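Local coordinates for elongation factor 1-gamma 1 (Saccharomyces cerevisiae, PDB 1NHY), which serves as a subunit of the eukaryotic elongation factor 1 complex in protein synthesis and probably tethers that complex to other cellular components, at residues Thr5-Phe10 against Ala51-Lys56; Leu24-Lys29 against Tyr68-Leu73. All blocks are in the same frame, centred on the assembly; numbering follows the deposited sequence.

Contact 1. Residues Thr5-Phe10 against Ala51-Lys56; sequences TLYANF and AFVGPK
Thr5 O is approached by two groups of the facing strand. Val53 N gives it a hydrogen bond of 2.8 Å. The CA-H of Phe52 adds a weaker contact, with CA at 3.3 Å from Thr5 O. Thr5 N returns a bond of 2.7 Å to Val53 O, which closes one antiparallel hydrogen-bonded pair. Tyr7 and Ala51 form the next: Ala51 N donates to Tyr7 O at 3.0 Å, while the bond from Tyr7 N to Ala51 O is bent to 128° and weak. Leu6 and Phe52 sit between them as a non-hydrogen-bonded pair. With CG anti to the backbone N (chi1 179°), the Phe52 ring turns an edge to Leu6, its CD1 4.2 Å from Leu6 CB. On the other face, Val53 CG2 meets the Tyr7 ring at its edge, in plane, 3.9 Å from CE2. Tyr7 OH bonds to Asp43. These are two inner strands of the thioredoxin-like N-terminal part of the GST-like domain, with strand 29-31 beyond 5-7 and strand 59-61 beyond 51-53. Leu6 faces Pro17 and Val21 of helix 12-24. Ala51 and Tyr7 face Phe40 of helix 37-43.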
# COMPACT_ATOMS: atom_id res chain seq x y z
N THR A 5 9.00 7.06 -17.07
CA THR A 5 9.25 5.68 -16.72
C THR A 5 9.22 5.43 -15.22
O THR A 5 9.71 6.22 -14.42
CB THR A 5 10.61 5.25 -17.25
OG1 THR A 5 10.63 5.44 -18.67
CG2 THR A 5 10.89 3.79 -16.91
N LEU A 6 8.64 4.30 -14.82
CA LEU A 6 8.56 3.97 -13.42
C LEU A 6 9.36 2.72 -13.10
O LEU A 6 8.88 1.61 -13.30
CB LEU A 6 7.09 3.76 -13.04
CG LEU A 6 6.78 3.05 -11.71
CD1 LEU A 6 7.44 3.77 -10.53
CD2 LEU A 6 5.27 2.97 -11.54
N TYR A 7 10.58 2.89 -12.61
CA TYR A 7 11.40 1.73 -12.24
C TYR A 7 10.80 1.15 -10.97
O TYR A 7 10.82 1.78 -9.91
CB TYR A 7 12.84 2.15 -11.95
CG TYR A 7 13.63 2.61 -13.15
CD1 TYR A 7 14.20 1.70 -14.02
CD2 TYR A 7 13.82 3.97 -13.40
CE1 TYR A 7 14.96 2.12 -15.11
CE2 TYR A 7 14.57 4.40 -14.48
CZ TYR A 7 15.13 3.47 -15.34
OH TYR A 7 15.89 3.89 -16.41
N ALA A 8 10.25 -0.05 -11.06
CA ALA A 8 9.65 -0.68 -9.90
C ALA A 8 9.65 -2.20 -10.01
O ALA A 8 9.23 -2.77 -11.02
CB ALA A 8 8.23 -0.19 -9.74
N ASN A 9 10.14 -2.85 -8.96
CA ASN A 9 10.17 -4.30 -8.91
C ASN A 9 8.84 -4.71 -8.32
O ASN A 9 7.89 -3.95 -8.35
CB ASN A 9 11.32 -4.79 -8.01
CG ASN A 9 11.08 -4.52 -6.52
OD1 ASN A 9 9.95 -4.30 -6.07
ND2 ASN A 9 12.15 -4.55 -5.74
N PHE A 10 8.78 -5.91 -7.76
CA PHE A 10 7.54 -6.37 -7.16
C PHE A 10 7.65 -6.48 -5.64
O PHE A 10 7.82 -7.56 -5.08
CB PHE A 10 7.13 -7.69 -7.80
CG PHE A 10 6.64 -7.55 -9.21
CD1 PHE A 10 5.27 -7.58 -9.49
CD2 PHE A 10 7.53 -7.40 -10.27
CE1 PHE A 10 4.80 -7.46 -10.81
CE2 PHE A 10 7.07 -7.27 -11.59
CZ PHE A 10 5.70 -7.30 -11.86
N ALA A 51 11.00 4.30 -8.23
CA ALA A 51 11.76 5.37 -8.85
C ALA A 51 11.03 5.82 -10.11
O ALA A 51 10.72 5.01 -10.99
CB ALA A 51 13.13 4.85 -9.20
N PHE A 52 10.74 7.10 -10.21
CA PHE A 52 10.07 7.60 -11.40
C PHE A 52 10.92 8.62 -12.16
O PHE A 52 11.68 9.37 -11.56
CB PHE A 52 8.76 8.26 -11.04
CG PHE A 52 8.03 8.80 -12.23
CD1 PHE A 52 7.30 7.96 -13.05
CD2 PHE A 52 8.12 10.15 -12.56
CE1 PHE A 52 6.67 8.45 -14.18
CE2 PHE A 52 7.48 10.65 -13.69
CZ PHE A 52 6.76 9.80 -14.50
N VAL A 53 10.77 8.64 -13.48
CA VAL A 53 11.51 9.57 -14.32
C VAL A 53 10.60 10.10 -15.39
O VAL A 53 10.12 9.35 -16.23
CB VAL A 53 12.66 8.90 -15.05
CG1 VAL A 53 13.45 9.95 -15.78
CG2 VAL A 53 13.53 8.15 -14.10
N GLY A 54 10.36 11.40 -15.37
CA GLY A 54 9.51 11.98 -16.38
C GLY A 54 10.36 12.74 -17.37
O GLY A 54 11.59 12.75 -17.25
N PRO A 55 9.74 13.38 -18.37
CA PRO A 55 10.46 14.16 -19.38
C PRO A 55 11.20 15.30 -18.69
O PRO A 55 10.97 15.58 -17.50
CB PRO A 55 9.35 14.67 -20.28
CG PRO A 55 8.29 13.62 -20.15
CD PRO A 55 8.30 13.33 -18.68
N LYS A 56 12.08 15.96 -19.45
CA LYS A 56 12.88 17.06 -18.94
C LYS A 56 13.81 16.53 -17.85
O LYS A 56 14.46 17.30 -17.15
CB LYS A 56 11.99 18.17 -18.36
CG LYS A 56 11.03 18.83 -19.35
CD LYS A 56 11.74 19.77 -20.31
CE LYS A 56 10.75 20.46 -21.26
NZ LYS A 56 11.45 21.34 -22.26

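Contact 2. Residues Leu24-Lys29 against Tyr68-Leu73; sequences LKLDVK and YYLVKL
Leu26 reaches across to Leu70 and Leu73, which lie three residues apart on the helix. Its CB points toward the helix, but CB and CG stay back from it. The two methyls do the touching. With CG anti to the carbonyl carbon (chi1 -66°), the fork is aimed at the last turn of helix 63-73. Leu26 CD1 goes to Leu70, lying 3.5 Å from Leu70 CB and 3.7 Å from Leu70 CD2. The same methyl also rests against the backbone at Leu70 O. Leu26 CD2 goes to Leu73, 3.7 Å from Leu73 CB. The Leu26 side chain runs at about a right angle to that of Leu73.

Two further residues widen the patch. Leu24 sends CD1 to the helix backbone, 3.7 Å from Val71 CA. The side chain of Val71 itself starts away from Leu24, and touches Leu20, Lys80 and Leu83. Val28 uses CG2 alone, 4.2 Å from Leu73 CD1 and 4.3 Å from Leu70 CD2.

The segment 24-29 links helix 12-24 to strand 29-31 in a beta-alpha-beta crossover. Lys25 takes a positive phi and closes helix 12-24 with a Schellman motif. Leu26 follows it and also touches Val21 of that helix, the apolar contact that often accompanies this motif. Asp27 OD1 bonds to Met1 N, and its backbone N bonds to Gln3 OE1.

No hydrogen bond crosses between the two segments. The contact is leucine and valine methyls against the methylenes and methyls of Leu70 and Leu73 and against helix backbone. It implies that the turn and the helix end are held together by burial of apolar surface, not by directional bonds.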
# COMPACT_ATOMS: atom_id res chain seq x y z
N LEU A 24 -5.06 4.02 -14.31
CA LEU A 24 -5.25 5.37 -14.82
C LEU A 24 -4.84 5.45 -16.28
O LEU A 24 -5.00 6.48 -16.92
CB LEU A 24 -4.45 6.37 -13.99
CG LEU A 24 -4.94 6.58 -12.56
CD1 LEU A 24 -4.19 7.77 -12.00
CD2 LEU A 24 -6.45 6.84 -12.51
N LYS A 25 -4.34 4.33 -16.79
CA LYS A 25 -3.90 4.25 -18.17
C LYS A 25 -2.84 5.31 -18.45
O LYS A 25 -2.80 5.90 -19.53
CB LYS A 25 -5.07 4.44 -19.14
CG LYS A 25 -6.04 3.27 -19.22
CD LYS A 25 -6.59 3.14 -20.64
CE LYS A 25 -7.66 2.05 -20.80
NZ LYS A 25 -8.05 1.85 -22.26
N LEU A 26 -1.98 5.55 -17.46
CA LEU A 26 -0.93 6.54 -17.63
C LEU A 26 0.03 6.04 -18.71
O LEU A 26 0.26 4.84 -18.84
CB LEU A 26 -0.18 6.73 -16.31
CG LEU A 26 -1.03 7.37 -15.22
CD1 LEU A 26 -0.26 7.38 -13.90
CD2 LEU A 26 -1.41 8.77 -15.64
N ASP A 27 0.56 6.97 -19.49
CA ASP A 27 1.48 6.63 -20.55
C ASP A 27 2.88 6.48 -19.96
O ASP A 27 3.88 6.95 -20.52
CB ASP A 27 1.49 7.73 -21.58
CG ASP A 27 2.10 7.28 -22.90
OD1 ASP A 27 3.06 6.47 -22.89
OD2 ASP A 27 1.59 7.76 -23.95
N VAL A 28 2.94 5.82 -18.82
CA VAL A 28 4.20 5.63 -18.13
C VAL A 28 4.71 4.21 -18.30
O VAL A 28 3.96 3.25 -18.14
CB VAL A 28 4.02 5.96 -16.64
CG1 VAL A 28 5.33 5.81 -15.91
CG2 VAL A 28 3.45 7.36 -16.51
N LYS A 29 6.00 4.09 -18.62
CA LYS A 29 6.66 2.81 -18.79
C LYS A 29 7.01 2.20 -17.45
O LYS A 29 7.67 2.84 -16.63
CB LYS A 29 7.94 3.00 -19.58
CG LYS A 29 8.89 1.80 -19.55
CD LYS A 29 10.14 2.10 -20.37
CE LYS A 29 10.99 0.85 -20.58
NZ LYS A 29 12.31 1.15 -21.23
N TYR A 68 1.20 9.98 -5.66
CA TYR A 68 0.53 11.27 -5.83
C TYR A 68 0.82 11.85 -7.21
O TYR A 68 -0.09 12.31 -7.91
CB TYR A 68 1.01 12.24 -4.77
CG TYR A 68 0.50 13.66 -4.95
CD1 TYR A 68 -0.78 14.03 -4.54
CD2 TYR A 68 1.30 14.63 -5.56
CE1 TYR A 68 -1.25 15.32 -4.73
CE2 TYR A 68 0.85 15.92 -5.75
CZ TYR A 68 -0.42 16.26 -5.33
OH TYR A 68 -0.87 17.55 -5.50
N TYR A 69 2.09 11.82 -7.59
CA TYR A 69 2.49 12.33 -8.88
C TYR A 69 1.70 11.61 -9.98
O TYR A 69 1.02 12.24 -10.80
CB TYR A 69 3.98 12.11 -9.11
CG TYR A 69 4.51 12.84 -10.31
CD1 TYR A 69 4.97 14.15 -10.19
CD2 TYR A 69 4.55 12.24 -11.57
CE1 TYR A 69 5.48 14.84 -11.29
CE2 TYR A 69 5.05 12.91 -12.68
CZ TYR A 69 5.53 14.21 -12.52
OH TYR A 69 6.08 14.88 -13.59
N LEU A 70 1.79 10.28 -9.99
CA LEU A 70 1.07 9.53 -11.00
C LEU A 70 -0.40 9.91 -11.02
O LEU A 70 -0.95 10.21 -12.08
CB LEU A 70 1.19 8.03 -10.74
CG LEU A 70 2.61 7.53 -10.82
CD1 LEU A 70 2.63 6.16 -10.19
CD2 LEU A 70 3.11 7.50 -12.26
N VAL A 71 -1.04 9.90 -9.86
CA VAL A 71 -2.45 10.24 -9.88
C VAL A 71 -2.72 11.56 -10.59
O VAL A 71 -3.64 11.65 -11.39
CB VAL A 71 -3.06 10.36 -8.48
CG1 VAL A 71 -4.48 10.86 -8.60
CG2 VAL A 71 -3.02 9.02 -7.79
N LYS A 72 -1.92 12.57 -10.29
CA LYS A 72 -2.10 13.88 -10.91
C LYS A 72 -1.84 13.90 -12.41
O LYS A 72 -2.36 14.75 -13.11
CB LYS A 72 -1.20 14.91 -10.22
CG LYS A 72 -1.58 15.23 -8.78
CD LYS A 72 -2.90 15.95 -8.69
CE LYS A 72 -3.14 16.45 -7.28
NZ LYS A 72 -4.48 17.08 -7.15
N LEU A 73 -1.02 12.97 -12.90
CA LEU A 73 -0.72 12.90 -14.34
C LEU A 73 -1.96 12.53 -15.12
O LEU A 73 -2.08 12.83 -16.31
CB LEU A 73 0.32 11.83 -14.62
CG LEU A 73 1.76 12.26 -14.53
CD1 LEU A 73 2.61 11.03 -14.68
CD2 LEU A 73 2.06 13.27 -15.61

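Both contacts are largely buried and belong to the N-terminal, thioredoxin-like part of the GST-like domain. Contact 1 lies within the sheet, and backbone hydrogen bonds set its register. Contact 2 lies on one face of that sheet, where the turn after helix 12-24 meets helix 63-73 through apolar side chains packed on side chains and helix backbone, with no hydrogen bond between the segments. The two touch directly. Leu6 N probably bonds to Lys29 O, so strand 5-7 pairs with the start of strand 29-31. Phe52 packs on Val28 and Tyr69. The Leu6 and Phe52 face is covered in part by contact 2, with helix 12-24 beside it, while the Tyr7 face meets helix 37-43.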